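Putative fimbrium tip subunit Fim1C (Bacteroides ovatus, PDB 4EPS) is probably a component of the fimbrial tip, part of the filamentous cell-surface appendages that mediate adhesion and biofilm formation. Local coordinates at residues Val162-Pro167 with Arg254-Gly260; His157-Val163 with Met247-Lys253; Tyr187-Val192 with Tyr274-Ser279. All blocks are in the same frame, centred on the assembly; numbering follows the deposited sequence.

Contact 1: Val162-Pro167 with Arg254-Gly260; sequences VVVKLP and RFVVDGG
A first torsion of 179° at Val163 sets CG1 opposite the backbone N, and the same choice at Arg254 (chi1 -180°) carries its chain past that methyl. The arginine runs straight to CD and then bends, leaving NE, in the conformer described, 3.7 Å from Val163 CG1, with the guanidinium oblique to the methyl. The aliphatic part of the chain thus packs on the valine, while the charged end reaches out of this contact to a salt bridge between Arg254 NH2 and Glu217 on strand 217-222, which borders strand 148-174.

On the other face, the contacts between the two segments are apolar. Phe255 brings the CE2 side of its ring to within 4.1 Å of Val162 CG1, while Val163 O lies near the ring plane, at its edge. Farther along, Val257 CG2 touches both Val164 CG1, at 4.1 Å, and Leu166 CD2, at 4.0 Å; Leu166 and Val257 lie side by side and point the same way. Tyr234 packs against this end, touching Leu166, Pro167 and Val257. The proline ring then closes over the turn, with Pro167 CD 3.3 Å from Val257 O.

Beneath the side chains, the backbones alternate as donor and acceptor in almost straight bonds. Phe255 N gives to Val163 O at 2.7 Å, Lys165 N to Phe255 O at 2.9 Å, and Val257 N to Lys165 O at 2.9 Å. After the last of these, segment 254-260 folds through a type I' turn from Val257 to Gly260. The three successive bridges, between strands whose directions differ by 18°, make a textbook parallel ladder, here joining strands 148-174 and 251-256 within the mixed beta-sheet framework of a fimbrillin-like fold.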
# COMPACT_ATOMS: atom_id res chain seq x y z
N VAL A 162 -38.19 -5.24 3.43
CA VAL A 162 -37.08 -5.89 2.73
C VAL A 162 -35.93 -4.86 2.71
O VAL A 162 -36.15 -3.71 2.31
CB VAL A 162 -37.46 -6.36 1.29
CG1 VAL A 162 -36.21 -6.62 0.41
CG2 VAL A 162 -38.34 -7.60 1.33
N VAL A 163 -34.73 -5.27 3.10
CA VAL A 163 -33.54 -4.41 3.01
C VAL A 163 -32.53 -5.14 2.12
O VAL A 163 -32.27 -6.32 2.38
CB VAL A 163 -32.93 -4.03 4.39
CG1 VAL A 163 -31.68 -3.15 4.21
CG2 VAL A 163 -33.97 -3.30 5.27
N VAL A 164 -32.02 -4.48 1.06
CA VAL A 164 -31.04 -5.11 0.16
C VAL A 164 -29.72 -4.33 0.24
O VAL A 164 -29.71 -3.13 0.02
CB VAL A 164 -31.53 -5.22 -1.32
CG1 VAL A 164 -30.52 -6.03 -2.16
CG2 VAL A 164 -32.93 -5.81 -1.43
N LYS A 165 -28.62 -5.05 0.50
CA LYS A 165 -27.27 -4.47 0.52
C LYS A 165 -26.48 -5.09 -0.64
O LYS A 165 -26.04 -6.25 -0.54
CB LYS A 165 -26.59 -4.74 1.88
CG LYS A 165 -25.22 -4.06 2.02
CD LYS A 165 -25.37 -2.57 2.18
CE LYS A 165 -24.05 -1.91 2.50
NZ LYS A 165 -24.19 -0.45 2.38
N LEU A 166 -26.30 -4.34 -1.73
CA LEU A 166 -25.53 -4.85 -2.87
C LEU A 166 -24.00 -4.73 -2.57
O LEU A 166 -23.62 -3.98 -1.68
CB LEU A 166 -25.91 -4.12 -4.16
CG LEU A 166 -27.38 -4.28 -4.64
CD1 LEU A 166 -27.60 -3.44 -5.89
CD2 LEU A 166 -27.74 -5.76 -4.86
N PRO A 167 -23.13 -5.47 -3.28
CA PRO A 167 -21.69 -5.31 -3.02
C PRO A 167 -21.21 -3.89 -3.37
O PRO A 167 -21.71 -3.25 -4.29
CB PRO A 167 -21.03 -6.34 -3.94
CG PRO A 167 -22.03 -6.69 -4.95
CD PRO A 167 -23.38 -6.46 -4.36
N ARG A 254 -32.74 -8.33 6.10
CA ARG A 254 -31.68 -7.73 5.30
C ARG A 254 -30.98 -8.80 4.47
O ARG A 254 -30.49 -9.79 5.01
CB ARG A 254 -30.66 -6.97 6.17
CG ARG A 254 -29.54 -6.33 5.35
CD ARG A 254 -28.53 -5.58 6.21
NE ARG A 254 -28.85 -4.15 6.34
CZ ARG A 254 -29.21 -3.56 7.48
NH1 ARG A 254 -29.30 -4.26 8.60
NH2 ARG A 254 -29.47 -2.26 7.50
N PHE A 255 -30.96 -8.60 3.16
CA PHE A 255 -30.29 -9.51 2.23
C PHE A 255 -28.94 -8.89 1.87
O PHE A 255 -28.92 -7.83 1.24
CB PHE A 255 -31.12 -9.72 0.96
CG PHE A 255 -32.44 -10.40 1.19
CD1 PHE A 255 -32.54 -11.80 1.16
CD2 PHE A 255 -33.60 -9.66 1.42
CE1 PHE A 255 -33.77 -12.43 1.34
CE2 PHE A 255 -34.84 -10.30 1.59
CZ PHE A 255 -34.92 -11.68 1.54
N VAL A 256 -27.83 -9.52 2.28
CA VAL A 256 -26.48 -9.03 1.96
C VAL A 256 -26.01 -9.80 0.72
O VAL A 256 -25.86 -11.02 0.76
CB VAL A 256 -25.50 -9.14 3.16
CG1 VAL A 256 -24.08 -8.70 2.77
CG2 VAL A 256 -26.02 -8.32 4.35
N VAL A 257 -25.83 -9.10 -0.40
CA VAL A 257 -25.50 -9.74 -1.66
C VAL A 257 -23.99 -9.71 -1.89
O VAL A 257 -23.37 -8.65 -1.84
CB VAL A 257 -26.27 -9.05 -2.84
CG1 VAL A 257 -25.90 -9.69 -4.19
CG2 VAL A 257 -27.79 -9.10 -2.60
N ASP A 258 -23.42 -10.88 -2.16
CA ASP A 258 -21.99 -11.06 -2.47
C ASP A 258 -21.05 -10.25 -1.51
O ASP A 258 -20.15 -9.56 -1.96
CB ASP A 258 -21.71 -10.70 -3.95
CG ASP A 258 -20.32 -11.16 -4.44
OD1 ASP A 258 -19.82 -12.18 -3.93
OD2 ASP A 258 -19.73 -10.45 -5.28
N GLY A 259 -21.27 -10.38 -0.21
CA GLY A 259 -20.41 -9.77 0.80
C GLY A 259 -20.69 -8.34 1.19
O GLY A 259 -20.13 -7.87 2.18
N GLY A 260 -21.56 -7.66 0.46
CA GLY A 260 -21.91 -6.29 0.78
C GLY A 260 -20.70 -5.37 0.71
O GLY A 260 -19.88 -5.47 -0.20

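Contact 2: His157-Val163 with Met247-Lys253; sequences HRMSLVV and MKEGKYK
Arg158, in the conformer described, and Glu249 lie side by side and point the same way, their guanidinium and carboxylate planes only 11° apart, at the start of a parallel strand pair of the fimbrillin-like fold. Here a type II turn, Lys248 to Lys251, leads into strand 251-256. The arginine is bent twice along its chain and the glutamate is extended, which brings Arg158 NE 3.0 Å from Glu249 OE2 in a salt bridge. One water joins Arg158 NH2 to Glu249 OE1, a second joins Glu249 OE2 to His157 O, and Asp108 pairs with Arg158 NH2 from outside.

On the strands proper, Leu161 N bonds to Lys251 O, Lys253 N to Leu161 O and Val163 N to Lys253 O. Leu161 and Tyr252 meet through their CB atoms, 3.7 Å apart. In Tyr252, chi1 of 73° sets CG between the backbone N and the carbonyl carbon, and ring atom CD1 passes obliquely by Val163 CG2. Met247, a selenomethionine, curls over the other face, with SE and CE each 3.7 Å from Val162 CG2. Ser160 OG sits near two carbonyls, 2.9 Å from Lys248 O and 3.1 Å from Lys251 O. At the turn itself, Gly250 N donates to Met159 O at 3.0 Å, from 36° out of the carbonyl plane.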
# COMPACT_ATOMS: atom_id res chain seq x y z
N HIS A 157 -44.93 -0.36 13.29
CA HIS A 157 -45.11 -0.50 11.83
C HIS A 157 -45.91 -1.77 11.56
O HIS A 157 -45.60 -2.84 12.13
CB HIS A 157 -43.74 -0.54 11.13
CG HIS A 157 -42.97 0.74 11.24
ND1 HIS A 157 -42.91 1.63 10.18
CD2 HIS A 157 -42.27 1.25 12.28
CE1 HIS A 157 -42.13 2.62 10.59
NE2 HIS A 157 -41.73 2.45 11.85
N ARG A 158 -46.94 -1.65 10.71
CA ARG A 158 -47.81 -2.78 10.40
C ARG A 158 -47.31 -3.60 9.20
O ARG A 158 -47.70 -4.75 9.05
CB ARG A 158 -49.24 -2.29 10.16
CG ARG A 158 -49.86 -1.63 11.41
CD ARG A 158 -49.85 -2.53 12.63
NE ARG A 158 -50.84 -3.60 12.51
CZ ARG A 158 -52.03 -3.59 13.10
NH1 ARG A 158 -52.38 -2.58 13.88
NH2 ARG A 158 -52.88 -4.59 12.91
N MSE A 159 -46.45 -3.02 8.36
CA MSE A 159 -45.93 -3.74 7.20
C MSE A 159 -44.62 -4.43 7.58
O MSE A 159 -44.12 -4.25 8.69
CB MSE A 159 -45.69 -2.76 6.01
CG MSE A 159 -46.98 -2.08 5.51
SE MSE A 159 -48.32 -3.40 4.90
CE MSE A 159 -49.65 -3.23 6.37
N SER A 160 -44.06 -5.20 6.65
CA SER A 160 -42.76 -5.83 6.83
C SER A 160 -41.79 -5.08 5.94
O SER A 160 -42.23 -4.29 5.10
CB SER A 160 -42.82 -7.32 6.51
OG SER A 160 -41.63 -7.94 6.98
N LEU A 161 -40.49 -5.29 6.11
CA LEU A 161 -39.52 -4.53 5.33
C LEU A 161 -38.42 -5.40 4.73
O LEU A 161 -37.78 -6.18 5.45
CB LEU A 161 -38.89 -3.45 6.23
CG LEU A 161 -37.87 -2.50 5.55
CD1 LEU A 161 -38.59 -1.59 4.50
CD2 LEU A 161 -37.17 -1.67 6.59
N VAL A 162 -38.19 -5.24 3.43
CA VAL A 162 -37.08 -5.89 2.73
C VAL A 162 -35.93 -4.86 2.71
O VAL A 162 -36.15 -3.71 2.31
CB VAL A 162 -37.46 -6.36 1.29
CG1 VAL A 162 -36.21 -6.62 0.41
CG2 VAL A 162 -38.34 -7.60 1.33
N VAL A 163 -34.73 -5.27 3.10
CA VAL A 163 -33.54 -4.41 3.01
C VAL A 163 -32.53 -5.14 2.12
O VAL A 163 -32.27 -6.32 2.38
CB VAL A 163 -32.93 -4.03 4.39
CG1 VAL A 163 -31.68 -3.15 4.21
CG2 VAL A 163 -33.97 -3.30 5.27
N MSE A 247 -41.11 -12.40 6.19
CA MSE A 247 -41.88 -11.14 6.18
C MSE A 247 -42.78 -11.02 7.42
O MSE A 247 -43.98 -11.28 7.35
CB MSE A 247 -42.70 -11.04 4.88
CG MSE A 247 -41.82 -11.10 3.62
SE MSE A 247 -40.91 -9.38 3.33
CE MSE A 247 -39.17 -9.74 4.18
N LYS A 248 -42.17 -10.67 8.55
CA LYS A 248 -42.90 -10.51 9.83
C LYS A 248 -43.30 -9.06 10.02
O LYS A 248 -42.51 -8.16 9.71
CB LYS A 248 -42.03 -10.97 11.01
CG LYS A 248 -41.86 -12.48 11.11
CD LYS A 248 -41.25 -12.86 12.46
CE LYS A 248 -41.42 -14.32 12.79
NZ LYS A 248 -41.17 -14.58 14.23
N GLU A 249 -44.50 -8.83 10.54
CA GLU A 249 -45.02 -7.49 10.81
C GLU A 249 -44.09 -6.72 11.74
O GLU A 249 -43.68 -7.25 12.78
CB GLU A 249 -46.43 -7.62 11.41
CG GLU A 249 -47.09 -6.33 11.82
CD GLU A 249 -48.37 -6.53 12.61
OE1 GLU A 249 -48.97 -7.62 12.52
OE2 GLU A 249 -48.79 -5.58 13.31
N GLY A 250 -43.74 -5.49 11.35
CA GLY A 250 -42.86 -4.64 12.15
C GLY A 250 -41.42 -5.09 12.21
O GLY A 250 -40.67 -4.66 13.08
N LYS A 251 -41.02 -5.97 11.28
CA LYS A 251 -39.65 -6.47 11.26
C LYS A 251 -39.07 -6.39 9.87
O LYS A 251 -39.82 -6.30 8.89
CB LYS A 251 -39.59 -7.93 11.79
CG LYS A 251 -40.10 -8.04 13.24
CD LYS A 251 -39.66 -9.31 13.89
CE LYS A 251 -40.07 -9.35 15.35
NZ LYS A 251 -39.47 -10.52 16.05
N TYR A 252 -37.74 -6.39 9.78
CA TYR A 252 -37.08 -6.37 8.48
C TYR A 252 -36.18 -7.59 8.28
O TYR A 252 -35.65 -8.17 9.24
CB TYR A 252 -36.24 -5.07 8.30
CG TYR A 252 -34.97 -4.99 9.11
CD1 TYR A 252 -33.78 -5.57 8.64
CD2 TYR A 252 -34.92 -4.27 10.29
CE1 TYR A 252 -32.60 -5.47 9.37
CE2 TYR A 252 -33.73 -4.13 11.01
CZ TYR A 252 -32.57 -4.75 10.55
OH TYR A 252 -31.42 -4.61 11.27
N LYS A 253 -35.96 -7.91 7.03
CA LYS A 253 -35.04 -8.95 6.61
C LYS A 253 -34.02 -8.26 5.72
O LYS A 253 -34.41 -7.66 4.70
CB LYS A 253 -35.78 -10.08 5.88
CG LYS A 253 -34.87 -11.07 5.11
CD LYS A 253 -33.85 -11.81 5.97
CE LYS A 253 -32.86 -12.51 5.07
NZ LYS A 253 -31.73 -13.12 5.82
O HOH W 1 -46.89 -4.05 14.14
O HOH W 2 -51.59 -6.56 11.57

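Contact 3: Tyr187-Val192 with Tyr274-Ser279; sequences YVAMSV and YYADGS
Tyr187 OH sits at the hub of this contact, giving its proton to Gly278 O at 2.5 Å and accepting one from Tyr274 OH at 2.8 Å. Gly278 O offers an in-plane lone pair, and both partners lie in the plane of the Tyr187 ring, at its edge. The two tyrosines approach from opposite directions and meet through their hydroxyls. Beside them, Ala189 CA makes a CH...O contact of 3.2 Å with Asp277 O. The direct bond from Met190 N to the same oxygen is weak, at 3.4 Å, but a water joins Asp277 O, Met190 N and Val188 O. Val192 CG1 touches Ala276 O and Asp277 CA.

What presents these acceptors is a type I turn from Tyr275 to Gly278. Asp277, its CG set between backbone N and carbonyl carbon (chi1 65°), braces the exit: OD1 accepts from Ser279 N at 2.9 Å, an Asx turn, and through its syn lone pair from Ser279 OG at 2.6 Å. Farther out, His333 meets the Tyr187 ring edge-to-face, and Phe510, the last residue, packs on Tyr274.

Strand 187-190 thereby meets the turn after strand 273-275 of the separate antiparallel sheet. The buried Tyr187 hydroxyl is used as both donor and acceptor, its donor role satisfying Gly278 O, while water supplements the weak Met190 bond: a polar join made without a salt bridge between the two segments.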
# COMPACT_ATOMS: atom_id res chain seq x y z
N TYR A 187 -14.28 7.10 -0.63
CA TYR A 187 -14.49 6.88 -2.06
C TYR A 187 -15.05 5.49 -2.19
O TYR A 187 -14.35 4.55 -1.83
CB TYR A 187 -13.15 7.03 -2.83
CG TYR A 187 -13.32 6.79 -4.31
CD1 TYR A 187 -13.30 5.49 -4.84
CD2 TYR A 187 -13.52 7.85 -5.19
CE1 TYR A 187 -13.45 5.27 -6.20
CE2 TYR A 187 -13.69 7.64 -6.56
CZ TYR A 187 -13.66 6.34 -7.06
OH TYR A 187 -13.83 6.14 -8.40
N VAL A 188 -16.28 5.33 -2.72
CA VAL A 188 -16.90 4.00 -2.77
C VAL A 188 -17.43 3.68 -4.15
O VAL A 188 -18.26 4.41 -4.68
CB VAL A 188 -18.04 3.85 -1.70
CG1 VAL A 188 -18.61 2.43 -1.69
CG2 VAL A 188 -17.56 4.24 -0.29
N ALA A 189 -16.98 2.57 -4.70
CA ALA A 189 -17.47 2.02 -5.97
C ALA A 189 -18.77 1.26 -5.65
O ALA A 189 -18.75 0.38 -4.81
CB ALA A 189 -16.43 1.08 -6.57
N MSE A 190 -19.88 1.64 -6.28
CA MSE A 190 -21.19 1.02 -6.00
C MSE A 190 -21.77 0.41 -7.25
O MSE A 190 -21.48 0.87 -8.35
CB MSE A 190 -22.13 2.08 -5.43
CG MSE A 190 -21.73 2.51 -4.03
SE MSE A 190 -22.70 4.02 -3.44
CE MSE A 190 -21.69 5.53 -4.42
N SER A 191 -22.62 -0.60 -7.07
CA SER A 191 -23.22 -1.35 -8.17
C SER A 191 -23.95 -0.46 -9.16
O SER A 191 -24.62 0.50 -8.76
CB SER A 191 -24.18 -2.41 -7.63
OG SER A 191 -23.46 -3.40 -6.90
N VAL A 192 -23.85 -0.82 -10.44
CA VAL A 192 -24.51 -0.11 -11.53
C VAL A 192 -25.51 -1.02 -12.23
O VAL A 192 -25.55 -2.25 -11.98
CB VAL A 192 -23.50 0.52 -12.54
CG1 VAL A 192 -22.76 1.69 -11.90
CG2 VAL A 192 -22.52 -0.51 -13.09
N TYR A 274 -10.33 2.88 -15.50
CA TYR A 274 -11.46 3.42 -14.75
C TYR A 274 -12.77 2.86 -15.27
O TYR A 274 -13.01 2.82 -16.48
CB TYR A 274 -11.46 4.97 -14.84
CG TYR A 274 -12.31 5.60 -13.76
CD1 TYR A 274 -11.82 5.75 -12.46
CD2 TYR A 274 -13.61 6.02 -14.02
CE1 TYR A 274 -12.59 6.34 -11.46
CE2 TYR A 274 -14.40 6.60 -13.02
CZ TYR A 274 -13.88 6.76 -11.75
OH TYR A 274 -14.65 7.31 -10.76
N TYR A 275 -13.63 2.40 -14.35
CA TYR A 275 -14.86 1.69 -14.72
C TYR A 275 -16.15 2.45 -14.35
O TYR A 275 -16.13 3.36 -13.54
CB TYR A 275 -14.85 0.28 -14.07
CG TYR A 275 -13.82 -0.59 -14.75
CD1 TYR A 275 -12.47 -0.54 -14.38
CD2 TYR A 275 -14.17 -1.42 -15.82
CE1 TYR A 275 -11.50 -1.23 -15.10
CE2 TYR A 275 -13.21 -2.16 -16.51
CZ TYR A 275 -11.87 -2.06 -16.15
OH TYR A 275 -10.91 -2.76 -16.84
N ALA A 276 -17.28 2.05 -14.97
CA ALA A 276 -18.60 2.66 -14.81
C ALA A 276 -19.08 2.72 -13.35
O ALA A 276 -19.84 3.62 -12.99
CB ALA A 276 -19.61 1.93 -15.67
N ASP A 277 -18.62 1.80 -12.48
CA ASP A 277 -19.04 1.81 -11.08
C ASP A 277 -18.08 2.65 -10.21
O ASP A 277 -18.29 2.80 -9.00
CB ASP A 277 -19.13 0.35 -10.55
CG ASP A 277 -17.80 -0.40 -10.49
OD1 ASP A 277 -16.82 0.06 -11.16
OD2 ASP A 277 -17.75 -1.47 -9.85
N GLY A 278 -17.03 3.20 -10.84
CA GLY A 278 -16.04 3.99 -10.13
C GLY A 278 -14.85 3.17 -9.68
O GLY A 278 -13.93 3.70 -9.07
N SER A 279 -14.84 1.86 -9.99
CA SER A 279 -13.72 1.01 -9.59
C SER A 279 -12.50 1.33 -10.47
O SER A 279 -12.65 1.88 -11.57
CB SER A 279 -14.08 -0.48 -9.64
OG SER A 279 -14.37 -0.91 -10.95
O HOH W 3 -19.55 4.56 -7.31

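Along the chain, the first partners come in the order 157-163, 162-167 and 187-192, and the second in the same order, 247-253, 254-260 and 274-279. Each contact thus closes a loop of just over 80 residues that contains no helix, and all three loops cross; none nests. Contacts 2 and 1 are consecutive lengths of one parallel pairing, strand 148-174 with 251-256, sharing Val162 and Val163, their centres 16 Å apart. Contact 3 follows, joined to contact 1 by a probable hydrogen bond between Pro167 O and Ser191 OG, and it ties strand 187-190, a neighbour of 148-174, to the separate six-stranded antiparallel sheet.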